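Local coordinates for protein arginase (Trypanosoma brucei brucei, PDB 4RHJ) that is an arginase-like protein of unknown function with the arginase-deacetylase fold, one that evolved without the binuclear manganese cluster of its relatives, at residues 46-57 and 97-106; 162-172 and 190-201. All coordinates share one frame; numbering follows the deposited sequence.

Contact 1 of 2, residues 46-57 and 97-106; sequences VALFGYGAGMPR and PVLNCGQMLD
Val-98 sits between two side chains of strand 46-50, and its two methyls divide the work. CG1 lies anti to the backbone N (chi1 160°) and meets Leu-48, whose CG is 3.5 Å away; CG2 turns the other way, to CB of Val-46. Both approaches are tighter than ordinary carbon contact. Bridge partners in a parallel sheet turn their side chains to the same face, and here Val-46, Val-98 and Leu-48 form an apolar row that continues onto Val-138 of strand 136-140. On the reverse face Leu-99 CD2 lies 3.9 Å from the methyl CB of Ala-47.

The backbones are nearly parallel, and Leu-48 bonds to strand 97-103 through both its N and its O: N donates to Leu-99 O and O accepts from Cys-101 N at 2.6 Å. A beta bulge follows, shifting the register by one residue. Gly-102 takes up a positive phi there, while Asn-100 OD1 accepts from Gly-102 N in an Asx turn, the donor standing well above the amide plane. Pairing resumes as Gly-50 N reaches Gly-102 O, and Gly-50 O receives Met-104 N at 2.9 Å.

Beyond the bulge, Met-104 bends at chi2 (-120°) and serves two rings. Its methyl CE comes obliquely to Phe-49 CE2, 3.4 Å away, whereas SD lies at the edge of the Tyr-51 ring, 5.4 Å from the centroid, a Met-aromatic contact. Tyr-51 is fixed further by Trp-119, edge-to-face, and by a hydrogen bond between its OH and Ser-145 OG. Farther along, Leu-105 CD2 lies over one face of the Arg-57 guanidinium.

The chemistry thus changes along the strands: regular backbone bonding and aliphatic contacts come first, then a glycine-bearing bulge, after which Met-104 and two aromatic rings add to the remaining backbone bonds between the two segments.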
loop_
_atom_site.group_PDB
_atom_site.type_symbol
_atom_site.label_atom_id
_atom_site.label_comp_id
_atom_site.label_asym_id
_atom_site.label_seq_id
_atom_site.Cartn_x
_atom_site.Cartn_y
_atom_site.Cartn_z
ATOM N N VAL A 46 -3.286 -5.841 31.178
ATOM C CA VAL A 46 -2.685 -4.729 30.471
ATOM C C VAL A 46 -3.266 -3.402 30.974
ATOM O O VAL A 46 -4.437 -3.319 31.318
ATOM C CB VAL A 46 -2.894 -4.904 28.939
ATOM C CG1 VAL A 46 -2.280 -3.761 28.173
ATOM C CG2 VAL A 46 -2.334 -6.258 28.474
ATOM N N ALA A 47 -2.422 -2.382 31.058
ATOM C CA ALA A 47 -2.876 -1.032 31.405
ATOM C C ALA A 47 -2.467 -0.002 30.351
ATOM O O ALA A 47 -1.292 0.142 30.013
ATOM C CB ALA A 47 -2.346 -0.626 32.745
ATOM N N LEU A 48 -3.462 0.740 29.885
ATOM C CA LEU A 48 -3.349 1.599 28.717
ATOM C C LEU A 48 -3.334 3.067 29.097
ATOM O O LEU A 48 -4.145 3.510 29.892
ATOM C CB LEU A 48 -4.532 1.343 27.761
ATOM C CG LEU A 48 -4.465 0.481 26.502
ATOM C CD1 LEU A 48 -4.175 1.333 25.276
ATOM C CD2 LEU A 48 -3.449 -0.631 26.620
ATOM N N PHE A 49 -2.433 3.843 28.513
ATOM C CA PHE A 49 -2.603 5.275 28.592
ATOM C C PHE A 49 -2.119 5.961 27.329
ATOM O O PHE A 49 -1.476 5.351 26.488
ATOM C CB PHE A 49 -1.914 5.836 29.834
ATOM C CG PHE A 49 -0.440 5.607 29.888
ATOM C CD1 PHE A 49 0.070 4.499 30.531
ATOM C CD2 PHE A 49 0.430 6.525 29.346
ATOM C CE1 PHE A 49 1.421 4.297 30.600
ATOM C CE2 PHE A 49 1.768 6.341 29.415
ATOM C CZ PHE A 49 2.275 5.216 30.044
ATOM N N GLY A 50 -2.481 7.235 27.197
ATOM C CA GLY A 50 -2.121 8.034 26.047
ATOM C C GLY A 50 -1.001 8.984 26.380
ATOM O O GLY A 50 -1.080 9.738 27.333
ATOM N N TYR A 51 0.041 8.932 25.572
ATOM C CA TYR A 51 1.248 9.694 25.786
ATOM C C TYR A 51 1.478 10.662 24.608
ATOM O O TYR A 51 1.403 10.260 23.451
ATOM C CB TYR A 51 2.429 8.726 25.960
ATOM C CG TYR A 51 3.766 9.387 26.225
ATOM C CD1 TYR A 51 4.045 9.970 27.451
ATOM C CD2 TYR A 51 4.747 9.413 25.247
ATOM C CE1 TYR A 51 5.257 10.569 27.690
ATOM C CE2 TYR A 51 5.960 9.993 25.482
ATOM C CZ TYR A 51 6.214 10.578 26.697
ATOM O OH TYR A 51 7.440 11.161 26.920
ATOM N N GLY A 52 1.765 11.930 24.891
ATOM C CA GLY A 52 1.743 12.938 23.839
ATOM C C GLY A 52 3.009 13.730 23.601
ATOM O O GLY A 52 2.954 14.786 22.994
ATOM N N ALA A 53 4.154 13.207 24.031
ATOM C CA ALA A 53 5.413 13.938 23.908
ATOM C C ALA A 53 5.885 14.104 22.460
ATOM O O ALA A 53 5.889 13.159 21.678
ATOM C CB ALA A 53 6.481 13.258 24.716
ATOM N N GLY A 54 6.287 15.316 22.103
ATOM C CA GLY A 54 6.793 15.559 20.758
ATOM C C GLY A 54 5.798 15.538 19.608
ATOM O O GLY A 54 6.195 15.587 18.442
ATOM N N MET A 55 4.510 15.470 19.937
ATOM C CA MET A 55 3.413 15.524 18.972
ATOM C C MET A 55 2.491 16.677 19.372
ATOM O O MET A 55 2.525 17.093 20.521
ATOM C CB MET A 55 2.647 14.191 18.949
ATOM C CG MET A 55 3.523 12.972 18.598
ATOM S SD MET A 55 4.080 13.049 16.879
ATOM C CE MET A 55 5.645 12.197 16.879
ATOM N N PRO A 56 1.670 17.196 18.436
ATOM C CA PRO A 56 0.657 18.222 18.732
ATOM C C PRO A 56 -0.156 17.987 20.009
ATOM O O PRO A 56 -0.196 16.877 20.526
ATOM C CB PRO A 56 -0.243 18.157 17.502
ATOM C CG PRO A 56 0.709 17.897 16.415
ATOM C CD PRO A 56 1.722 16.930 16.989
ATOM N N ARG A 57 -0.805 19.037 20.501
ATOM C CA ARG A 57 -1.541 18.960 21.760
ATOM C C ARG A 57 -2.747 18.016 21.699
ATOM O O ARG A 57 -3.104 17.375 22.693
ATOM C CB ARG A 57 -2.005 20.349 22.183
ATOM C CG ARG A 57 -2.032 20.518 23.687
ATOM C CD ARG A 57 -2.724 21.800 24.132
ATOM N NE ARG A 57 -2.391 22.141 25.513
ATOM C CZ ARG A 57 -2.837 21.484 26.578
ATOM N NH1 ARG A 57 -3.639 20.437 26.434
ATOM N NH2 ARG A 57 -2.476 21.870 27.793
ATOM N N PRO A 97 -8.455 -8.408 28.963
ATOM C CA PRO A 97 -8.914 -7.288 29.793
ATOM C C PRO A 97 -7.928 -6.127 29.893
ATOM O O PRO A 97 -6.888 -6.239 30.533
ATOM C CB PRO A 97 -9.124 -7.945 31.165
ATOM C CG PRO A 97 -9.359 -9.375 30.872
ATOM C CD PRO A 97 -8.412 -9.657 29.745
ATOM N N VAL A 98 -8.272 -4.998 29.291
ATOM C CA VAL A 98 -7.358 -3.873 29.299
ATOM C C VAL A 98 -7.914 -2.665 30.043
ATOM O O VAL A 98 -9.055 -2.235 29.850
ATOM C CB VAL A 98 -6.960 -3.471 27.869
ATOM C CG1 VAL A 98 -6.433 -2.042 27.829
ATOM C CG2 VAL A 98 -5.929 -4.455 27.314
ATOM N N LEU A 99 -7.051 -2.133 30.899
ATOM C CA LEU A 99 -7.344 -1.027 31.787
ATOM C C LEU A 99 -7.025 0.323 31.155
ATOM O O LEU A 99 -5.862 0.637 30.932
ATOM C CB LEU A 99 -6.532 -1.202 33.068
ATOM C CG LEU A 99 -6.612 -0.070 34.069
ATOM C CD1 LEU A 99 -7.969 -0.151 34.752
ATOM C CD2 LEU A 99 -5.452 -0.160 35.047
ATOM N N ASN A 100 -8.054 1.124 30.885
ATOM C CA ASN A 100 -7.864 2.456 30.311
ATOM C C ASN A 100 -7.523 3.550 31.326
ATOM O O ASN A 100 -8.398 4.016 32.069
ATOM C CB ASN A 100 -9.110 2.897 29.544
ATOM C CG ASN A 100 -8.963 4.300 28.972
ATOM O OD1 ASN A 100 -7.877 4.688 28.545
ATOM N ND2 ASN A 100 -10.049 5.066 28.971
ATOM N N CYS A 101 -6.263 3.977 31.336
ATOM C CA CYS A 101 -5.862 5.079 32.205
ATOM C C CYS A 101 -5.985 6.417 31.489
ATOM O O CYS A 101 -5.637 7.451 32.055
ATOM C CB CYS A 101 -4.426 4.893 32.711
ATOM S SG CYS A 101 -4.145 3.421 33.716
ATOM N N GLY A 102 -6.454 6.400 30.245
ATOM C CA GLY A 102 -6.659 7.634 29.504
ATOM C C GLY A 102 -5.408 8.438 29.172
ATOM O O GLY A 102 -4.291 7.939 29.239
ATOM N N GLN A 103 -5.604 9.707 28.821
ATOM C CA GLN A 103 -4.509 10.573 28.389
ATOM C C GLN A 103 -3.733 11.191 29.547
ATOM O O GLN A 103 -4.323 11.662 30.518
ATOM C CB GLN A 103 -5.043 11.703 27.495
ATOM C CG GLN A 103 -5.525 11.281 26.117
ATOM C CD GLN A 103 -4.391 10.907 25.187
ATOM O OE1 GLN A 103 -3.230 10.968 25.563
ATOM N NE2 GLN A 103 -4.726 10.509 23.966
ATOM N N MET A 104 -2.409 11.207 29.427
ATOM C CA MET A 104 -1.556 11.992 30.319
ATOM C C MET A 104 -2.042 13.443 30.465
ATOM O O MET A 104 -2.226 13.953 31.566
ATOM C CB MET A 104 -0.121 11.995 29.802
ATOM C CG MET A 104 0.559 10.676 29.840
ATOM S SD MET A 104 2.005 10.767 30.878
ATOM C CE MET A 104 2.132 9.073 31.389
ATOM N N LEU A 105 -2.256 14.097 29.335
ATOM C CA LEU A 105 -2.574 15.518 29.298
ATOM C C LEU A 105 -4.065 15.771 29.540
ATOM O O LEU A 105 -4.906 15.361 28.743
ATOM C CB LEU A 105 -2.139 16.095 27.944
ATOM C CG LEU A 105 -1.810 17.570 27.709
ATOM C CD1 LEU A 105 -0.862 18.080 28.753
ATOM C CD2 LEU A 105 -1.187 17.745 26.330
ATOM N N ASP A 106 -4.397 16.437 30.639
ATOM C CA ASP A 106 -5.789 16.810 30.866
ATOM C C ASP A 106 -6.218 17.916 29.910
ATOM O O ASP A 106 -5.729 19.039 29.988
ATOM C CB ASP A 106 -6.018 17.262 32.306
ATOM C CG ASP A 106 -7.459 17.690 32.562
ATOM O OD1 ASP A 106 -8.324 17.474 31.690
ATOM O OD2 ASP A 106 -7.736 18.233 33.647
#

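Contact 2 of 2, residues 162-172 and 190-201; sequences DIVIVHFSARP and LKGVVSVGNRQV
Phe-168 and Val-196 lie side by side and point the same way, with ring atom CD1 of Phe-168 3.6 Å from Val-196 CB. This pair belongs to the tight centre of two parallel strands, 163-168 and 192-196, where the backbone bonds are short and fairly straight. His-167 bonds to the neighbouring strand through both backbone N and O: N donates to Val-194 O at 2.6 Å, and O accepts from Val-196 N at 2.7 Å. With CG anti to the backbone N (chi1 -179°), its imidazole carries NE2 to the hydroxyl of Tyr-287, and Ser-195 OG lies at the ring edge without bonding to it.

Past the strands the two segments stay close. Ala-170 O serves two successive N-H groups, Arg-199 N at 2.7 Å and Gln-200 N at 2.8 Å. The Ala-170 methyl CB rests over the centre of the Arg-199 guanidinium, 3.8 Å above the plane, while the nitrogens NH1 and NH2 of that group bond to the carbonyls of Val-260, Ser-246 and Val-247. Asn-198 divides its amide: ND2 donates to Ser-169 O from above the carbonyl plane, and OD1 is held by Arg-209.

The opposite end is looser. Ile-165 N to Gly-192 O stretches to 3.3 Å, and Lys-191, exposed, brings NZ only to 4.3 Å from Asp-162 OD1, beyond a salt bridge. Apolar contact persists beside it: in the conformer given, the Ile-165 side chain meets Leu-190 at about a right angle, CD1 touching CD2. At the far end Gln-200 NE2 bonds to Asp-71 of the second subunit.

Helix 180-186 packs on Ile-165 and Leu-190, completing a beta-alpha-beta unit of the arginase-deacetylase fold; past its first strand, Ser-169 bonds to Asp-244, a manganese-binding residue in this protein, although the chain modelled here carries no metal.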
loop_
_atom_site.group_PDB
_atom_site.type_symbol
_atom_site.label_atom_id
_atom_site.label_comp_id
_atom_site.label_asym_id
_atom_site.label_seq_id
_atom_site.Cartn_x
_atom_site.Cartn_y
_atom_site.Cartn_z
ATOM N N ASP A 162 16.869 -9.049 33.171
ATOM C CA ASP A 162 17.489 -8.613 31.921
ATOM C C ASP A 162 16.437 -8.105 30.929
ATOM O O ASP A 162 15.569 -8.864 30.511
ATOM C CB ASP A 162 18.278 -9.762 31.289
ATOM C CG ASP A 162 19.459 -10.195 32.130
ATOM O OD1 ASP A 162 20.035 -9.334 32.831
ATOM O OD2 ASP A 162 19.815 -11.396 32.081
ATOM N N ILE A 163 16.512 -6.833 30.549
ATOM C CA ILE A 163 15.544 -6.272 29.605
ATOM C C ILE A 163 16.118 -6.127 28.204
ATOM O O ILE A 163 17.144 -5.485 28.013
ATOM C CB ILE A 163 15.044 -4.890 30.052
ATOM C CG1 ILE A 163 14.470 -4.958 31.472
ATOM C CG2 ILE A 163 14.038 -4.346 29.041
ATOM C CD1 ILE A 163 14.069 -3.614 32.040
ATOM N N VAL A 164 15.450 -6.722 27.224
ATOM C CA VAL A 164 15.836 -6.498 25.840
ATOM C C VAL A 164 14.744 -5.701 25.163
ATOM O O VAL A 164 13.668 -5.530 25.718
ATOM C CB VAL A 164 16.085 -7.804 25.082
ATOM C CG1 VAL A 164 16.846 -8.779 25.965
ATOM C CG2 VAL A 164 14.775 -8.408 24.602
ATOM N N ILE A 165 15.035 -5.203 23.971
ATOM C CA ILE A 165 14.094 -4.368 23.235
ATOM C C ILE A 165 13.991 -4.816 21.785
ATOM O O ILE A 165 14.998 -5.042 21.131
ATOM C CB ILE A 165 14.501 -2.874 23.285
ATOM C CG1 ILE A 165 14.375 -2.333 24.712
ATOM C CG2 ILE A 165 13.640 -2.049 22.350
ATOM C CD1 ILE A 165 14.548 -0.846 24.815
ATOM N N VAL A 166 12.767 -4.960 21.292
ATOM C CA VAL A 166 12.553 -5.211 19.868
ATOM C C VAL A 166 12.087 -3.904 19.206
ATOM O O VAL A 166 10.940 -3.500 19.384
ATOM C CB VAL A 166 11.538 -6.342 19.629
ATOM C CG1 VAL A 166 11.257 -6.502 18.147
ATOM C CG2 VAL A 166 12.067 -7.644 20.174
ATOM N N HIS A 167 12.982 -3.236 18.469
ATOM C CA HIS A 167 12.704 -1.880 17.958
ATOM C C HIS A 167 12.391 -1.852 16.460
ATOM O O HIS A 167 13.218 -2.203 15.622
ATOM C CB HIS A 167 13.877 -0.915 18.261
ATOM C CG HIS A 167 13.649 0.495 17.785
ATOM N ND1 HIS A 167 14.534 1.154 16.960
ATOM C CD2 HIS A 167 12.623 1.358 17.998
ATOM C CE1 HIS A 167 14.073 2.367 16.697
ATOM N NE2 HIS A 167 12.918 2.513 17.317
ATOM N N PHE A 168 11.184 -1.401 16.151
ATOM C CA PHE A 168 10.687 -1.260 14.785
ATOM C C PHE A 168 10.663 0.183 14.295
ATOM O O PHE A 168 9.788 0.950 14.660
ATOM C CB PHE A 168 9.257 -1.806 14.670
ATOM C CG PHE A 168 9.117 -3.268 14.997
ATOM C CD1 PHE A 168 9.336 -4.228 14.034
ATOM C CD2 PHE A 168 8.706 -3.670 16.269
ATOM C CE1 PHE A 168 9.195 -5.565 14.344
ATOM C CE2 PHE A 168 8.552 -4.987 16.584
ATOM C CZ PHE A 168 8.788 -5.942 15.623
ATOM N N SER A 169 11.578 0.537 13.414
ATOM C CA SER A 169 11.594 1.884 12.888
ATOM C C SER A 169 12.258 1.919 11.536
ATOM O O SER A 169 12.927 0.960 11.160
ATOM C CB SER A 169 12.321 2.809 13.849
ATOM O OG SER A 169 12.163 4.140 13.445
ATOM N N ALA A 170 12.091 3.025 10.820
ATOM C CA ALA A 170 12.809 3.255 9.568
ATOM C C ALA A 170 14.264 3.630 9.809
ATOM O O ALA A 170 15.117 3.464 8.929
ATOM C CB ALA A 170 12.134 4.325 8.778
ATOM N N ARG A 171 14.538 4.147 11.006
ATOM C CA ARG A 171 15.893 4.516 11.432
ATOM C C ARG A 171 16.254 3.832 12.740
ATOM O O ARG A 171 15.387 3.587 13.562
ATOM C CB ARG A 171 16.020 6.028 11.612
ATOM C CG ARG A 171 15.202 6.560 12.760
ATOM C CD ARG A 171 14.660 7.973 12.504
ATOM N NE ARG A 171 13.538 8.023 11.560
ATOM C CZ ARG A 171 13.652 8.300 10.260
ATOM N NH1 ARG A 171 14.843 8.538 9.737
ATOM N NH2 ARG A 171 12.580 8.334 9.478
ATOM N N PRO A 172 17.546 3.539 12.945
ATOM C CA PRO A 172 17.999 2.908 14.190
ATOM C C PRO A 172 17.716 3.772 15.401
ATOM O O PRO A 172 17.557 3.230 16.485
ATOM C CB PRO A 172 19.506 2.740 13.977
ATOM C CG PRO A 172 19.694 2.733 12.523
ATOM C CD PRO A 172 18.636 3.646 11.959
ATOM N N LEU A 190 20.128 -2.334 28.952
ATOM C CA LEU A 190 19.781 -3.185 27.831
ATOM C C LEU A 190 20.796 -4.292 27.630
ATOM O O LEU A 190 21.958 -4.029 27.322
ATOM C CB LEU A 190 19.666 -2.344 26.563
ATOM C CG LEU A 190 18.243 -2.104 26.081
ATOM C CD1 LEU A 190 17.297 -1.965 27.262
ATOM C CD2 LEU A 190 18.177 -0.889 25.171
ATOM N N LYS A 191 20.354 -5.533 27.795
ATOM C CA LYS A 191 21.223 -6.675 27.543
ATOM C C LYS A 191 21.189 -7.044 26.051
ATOM O O LYS A 191 21.831 -8.005 25.625
ATOM C CB LYS A 191 20.813 -7.868 28.410
ATOM C CG LYS A 191 21.978 -8.655 29.012
ATOM C CD LYS A 191 22.572 -7.963 30.242
ATOM C CE LYS A 191 23.561 -8.881 30.967
ATOM N NZ LYS A 191 24.169 -8.293 32.204
ATOM N N GLY A 192 20.439 -6.272 25.262
ATOM C CA GLY A 192 20.377 -6.480 23.824
ATOM C C GLY A 192 19.327 -5.659 23.094
ATOM O O GLY A 192 18.287 -5.349 23.662
ATOM N N VAL A 193 19.611 -5.313 21.838
ATOM C CA VAL A 193 18.655 -4.621 20.975
ATOM C C VAL A 193 18.450 -5.329 19.639
ATOM O O VAL A 193 19.389 -5.550 18.887
ATOM C CB VAL A 193 19.088 -3.170 20.676
ATOM C CG1 VAL A 193 18.127 -2.517 19.683
ATOM C CG2 VAL A 193 19.163 -2.352 21.955
ATOM N N VAL A 194 17.200 -5.669 19.357
ATOM C CA VAL A 194 16.800 -6.193 18.067
ATOM C C VAL A 194 16.099 -5.092 17.267
ATOM O O VAL A 194 14.979 -4.699 17.582
ATOM C CB VAL A 194 15.868 -7.414 18.231
ATOM C CG1 VAL A 194 15.710 -8.141 16.936
ATOM C CG2 VAL A 194 16.415 -8.373 19.290
ATOM N N SER A 195 16.770 -4.572 16.248
ATOM C CA SER A 195 16.198 -3.501 15.436
ATOM C C SER A 195 15.694 -4.004 14.096
ATOM O O SER A 195 16.463 -4.486 13.272
ATOM C CB SER A 195 17.222 -2.401 15.222
ATOM O OG SER A 195 17.299 -1.586 16.376
ATOM N N VAL A 196 14.396 -3.865 13.869
ATOM C CA VAL A 196 13.759 -4.455 12.697
ATOM C C VAL A 196 13.191 -3.375 11.761
ATOM O O VAL A 196 12.619 -2.392 12.214
ATOM C CB VAL A 196 12.630 -5.446 13.123
ATOM C CG1 VAL A 196 12.022 -6.151 11.915
ATOM C CG2 VAL A 196 13.157 -6.478 14.126
ATOM N N GLY A 197 13.365 -3.550 10.455
ATOM C CA GLY A 197 12.776 -2.636 9.495
ATOM C C GLY A 197 13.591 -1.420 9.095
ATOM O O GLY A 197 13.156 -0.678 8.229
ATOM N N ASN A 198 14.765 -1.222 9.694
ATOM C CA ASN A 198 15.618 -0.068 9.388
ATOM C C ASN A 198 15.875 0.108 7.886
ATOM O O ASN A 198 16.182 -0.859 7.196
ATOM C CB ASN A 198 16.965 -0.188 10.117
ATOM C CG ASN A 198 16.887 0.174 11.585
ATOM O OD1 ASN A 198 17.910 0.408 12.214
ATOM N ND2 ASN A 198 15.681 0.217 12.139
ATOM N N ARG A 199 15.744 1.332 7.374
ATOM C CA ARG A 199 16.123 1.597 5.979
ATOM C C ARG A 199 16.769 2.966 5.759
ATOM O O ARG A 199 17.085 3.328 4.637
ATOM C CB ARG A 199 14.916 1.429 5.041
ATOM C CG ARG A 199 13.664 2.208 5.413
ATOM C CD ARG A 199 12.430 1.692 4.652
ATOM N NE ARG A 199 11.244 2.484 4.963
ATOM C CZ ARG A 199 10.449 2.279 6.007
ATOM N NH1 ARG A 199 10.674 1.271 6.831
ATOM N NH2 ARG A 199 9.408 3.081 6.196
ATOM N N GLN A 200 16.988 3.695 6.847
ATOM C CA GLN A 200 17.750 4.935 6.806
ATOM C C GLN A 200 18.903 4.819 7.793
ATOM O O GLN A 200 18.786 5.225 8.946
ATOM C CB GLN A 200 16.868 6.131 7.160
ATOM C CG GLN A 200 17.540 7.476 6.946
ATOM C CD GLN A 200 16.760 8.620 7.562
ATOM O OE1 GLN A 200 15.531 8.625 7.550
ATOM N NE2 GLN A 200 17.474 9.595 8.108
ATOM N N VAL A 201 20.013 4.248 7.336
ATOM C CA VAL A 201 21.125 3.953 8.208
ATOM C C VAL A 201 22.332 4.794 7.810
ATOM O O VAL A 201 22.792 4.758 6.674
ATOM C CB VAL A 201 21.486 2.447 8.164
ATOM C CG1 VAL A 201 22.415 2.090 9.296
ATOM C CG2 VAL A 201 20.256 1.598 8.240
#

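Followed from the N terminus, the chain lays down strand 46-50 and returns to it with strand 95-103, so contact 1 closes a loop that includes strand 77-81, which becomes an outermost strand within this chain. Contact 2 opens only later: strand 163-168 runs into helix 180-186 and comes back as strand 190-196. The two closures are in series, neither nested nor crossed. Their centres stand about 23 Å apart, on opposite sides of the centre of the chain, yet both belong to one parallel sheet. That sheet becomes continuous when strand 136-140 and the later strands 239-244 and 281-287 fill the positions between the two pairs.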